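Local structure of uncharacterized protein (Kribbella flavida, 5EVH) at residues L9-A14 with G101-L106. The protein is of unknown function but carries a SnoaL-like domain of the NTF2 clan, whose cone-shaped fold often encloses a ligand pocket or active site. Sequence-based numbering, arbitrary orientation.
Sequences LDTALA and GRITQL
Thr11 meets Gly101 and Ile103 in a small contact, part van der Waals and part water-bridged, between the N-terminal helix and the sheet of an NTF2-like (SnoaL-like) alpha+beta fold. In this fold helices pack against a strongly curved mixed sheet; here helix 7-20 approaches the turn between strands 92-99 and 102-109 and the first residues of the latter. The two segments bury 137 Å² between them, and no direct hydrogen bond joins them.

One threonine carries the helix side, with its two branches doing different work. The methyl CG2 of Thr11, anti to the backbone N (chi1 -69°, measured to OG1), lies 3.7 Å from Gly101 O. The same methyl is 4.1 Å from Ile103 CG1, where the two side chains overlap in passing, pointing opposite ways. Ile103 is buried and also packs on Leu96 and Ile35 of the flanking strands, while Thr11 also touches Val98 of strand 92-99 and His30 in a loop. Gly101 has a positive phi of 82°, a conformation that suits glycine in the tight turn leading into the strand.

The hydroxyl OG1 makes a weak hydrogen bond back to Ala7 O, one helical turn earlier. With a valine here, which has no hydroxyl, the bridging water would probably lose its partner on the helix, and Ala7 O its weak side-chain bond. That water binds Thr11 OG1 at 2.7 Å and donates a hydrogen bond to Gly101 O at 2.6 Å.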
loop_
_atom_site.group_PDB
_atom_site.type_symbol
_atom_site.label_atom_id
_atom_site.label_comp_id
_atom_site.label_asym_id
_atom_site.label_seq_id
_atom_site.Cartn_x
_atom_site.Cartn_y
_atom_site.Cartn_z
ATOM N N LEU A 9 16.610 -3.184 2.341
ATOM C CA LEU A 9 15.904 -3.640 1.138
ATOM C C LEU A 9 16.336 -5.061 0.761
ATOM O O LEU A 9 15.523 -5.859 0.285
ATOM C CB LEU A 9 16.190 -2.686 -0.064
ATOM C CG LEU A 9 15.417 -3.052 -1.377
ATOM C CD1 LEU A 9 13.918 -3.182 -1.106
ATOM C CD2 LEU A 9 15.652 -2.009 -2.461
ATOM N N ASP A 10 17.636 -5.358 0.843
ATOM C CA ASP A 10 18.097 -6.727 0.556
ATOM C C ASP A 10 17.374 -7.742 1.439
ATOM O O ASP A 10 16.925 -8.798 0.962
ATOM C CB ASP A 10 19.601 -6.839 0.806
ATOM C CG ASP A 10 20.441 -6.112 -0.257
ATOM O OD1 ASP A 10 19.908 -5.780 -1.360
ATOM O OD2 ASP A 10 21.650 -5.927 0.018
ATOM N N THR A 11 17.221 -7.420 2.742
ATOM C CA THR A 11 16.494 -8.322 3.640
ATOM C C THR A 11 15.017 -8.440 3.249
ATOM O O THR A 11 14.442 -9.553 3.202
ATOM C CB THR A 11 16.633 -7.807 5.073
ATOM O OG1 THR A 11 18.003 -7.980 5.460
ATOM C CG2 THR A 11 15.730 -8.560 6.021
ATOM N N ALA A 12 14.376 -7.291 2.987
ATOM C CA ALA A 12 12.979 -7.276 2.585
ATOM C C ALA A 12 12.750 -8.135 1.353
ATOM O O ALA A 12 11.781 -8.900 1.301
ATOM C CB ALA A 12 12.554 -5.810 2.314
ATOM N N LEU A 13 13.589 -7.956 0.295
ATOM C CA LEU A 13 13.390 -8.740 -0.931
ATOM C C LEU A 13 13.736 -10.238 -0.717
ATOM O O LEU A 13 13.128 -11.099 -1.353
ATOM C CB LEU A 13 14.233 -8.174 -2.073
ATOM C CG LEU A 13 13.789 -6.754 -2.519
ATOM C CD1 LEU A 13 14.801 -6.209 -3.567
ATOM C CD2 LEU A 13 12.392 -6.869 -3.126
ATOM N N ALA A 14 14.730 -10.560 0.123
ATOM C CA ALA A 14 15.054 -11.977 0.385
ATOM C C ALA A 14 13.889 -12.669 1.096
ATOM O O ALA A 14 13.502 -13.796 0.731
ATOM C CB ALA A 14 16.347 -12.061 1.218
ATOM N N GLY A 101 19.637 -7.562 10.071
ATOM C CA GLY A 101 19.163 -8.628 9.191
ATOM C C GLY A 101 17.794 -9.207 9.525
ATOM O O GLY A 101 17.391 -10.191 8.902
ATOM N N ARG A 102 17.112 -8.700 10.549
ATOM C CA ARG A 102 15.801 -9.215 10.947
ATOM C C ARG A 102 14.753 -8.114 10.871
ATOM O O ARG A 102 15.018 -6.971 11.288
ATOM C CB ARG A 102 15.828 -9.743 12.367
ATOM C CG ARG A 102 16.920 -10.815 12.597
ATOM C CD ARG A 102 16.221 -12.097 12.738
ATOM N NE ARG A 102 17.098 -13.239 12.860
ATOM C CZ ARG A 102 16.653 -14.500 12.896
ATOM N NH1 ARG A 102 15.317 -14.748 12.820
ATOM N NH2 ARG A 102 17.538 -15.510 12.994
ATOM N N ILE A 103 13.583 -8.456 10.311
ATOM C CA ILE A 103 12.445 -7.533 10.215
ATOM C C ILE A 103 11.832 -7.390 11.601
ATOM O O ILE A 103 11.355 -8.372 12.183
ATOM C CB ILE A 103 11.400 -8.045 9.218
ATOM C CG1 ILE A 103 12.100 -8.162 7.826
ATOM C CG2 ILE A 103 10.124 -7.100 9.226
ATOM C CD1 ILE A 103 11.221 -9.043 6.792
ATOM N N THR A 104 11.881 -6.171 12.162
ATOM C CA THR A 104 11.342 -5.965 13.508
ATOM C C THR A 104 9.983 -5.281 13.479
ATOM O O THR A 104 9.258 -5.347 14.483
ATOM C CB THR A 104 12.272 -5.090 14.352
ATOM O OG1 THR A 104 12.383 -3.847 13.642
ATOM C CG2 THR A 104 13.635 -5.712 14.515
ATOM N N GLN A 105 9.616 -4.668 12.351
ATOM C CA GLN A 105 8.297 -4.059 12.189
ATOM C C GLN A 105 7.884 -4.182 10.747
ATOM O O GLN A 105 8.712 -4.026 9.858
ATOM C CB GLN A 105 8.263 -2.561 12.501
ATOM C CG GLN A 105 8.771 -2.232 13.844
ATOM C CD GLN A 105 8.555 -0.786 14.128
ATOM O OE1 GLN A 105 9.516 -0.031 14.338
ATOM N NE2 GLN A 105 7.277 -0.362 14.099
ATOM N N LEU A 106 6.598 -4.423 10.515
ATOM C CA LEU A 106 6.102 -4.652 9.164
ATOM C C LEU A 106 4.698 -4.084 9.127
ATOM O O LEU A 106 3.848 -4.545 9.900
ATOM C CB LEU A 106 6.097 -6.145 8.827
ATOM C CG LEU A 106 5.869 -6.424 7.319
ATOM C CD1 LEU A 106 6.446 -7.831 7.028
ATOM C CD2 LEU A 106 4.478 -6.427 6.928
HETATM O O HOH W 1 18.254 -10.477 6.496
#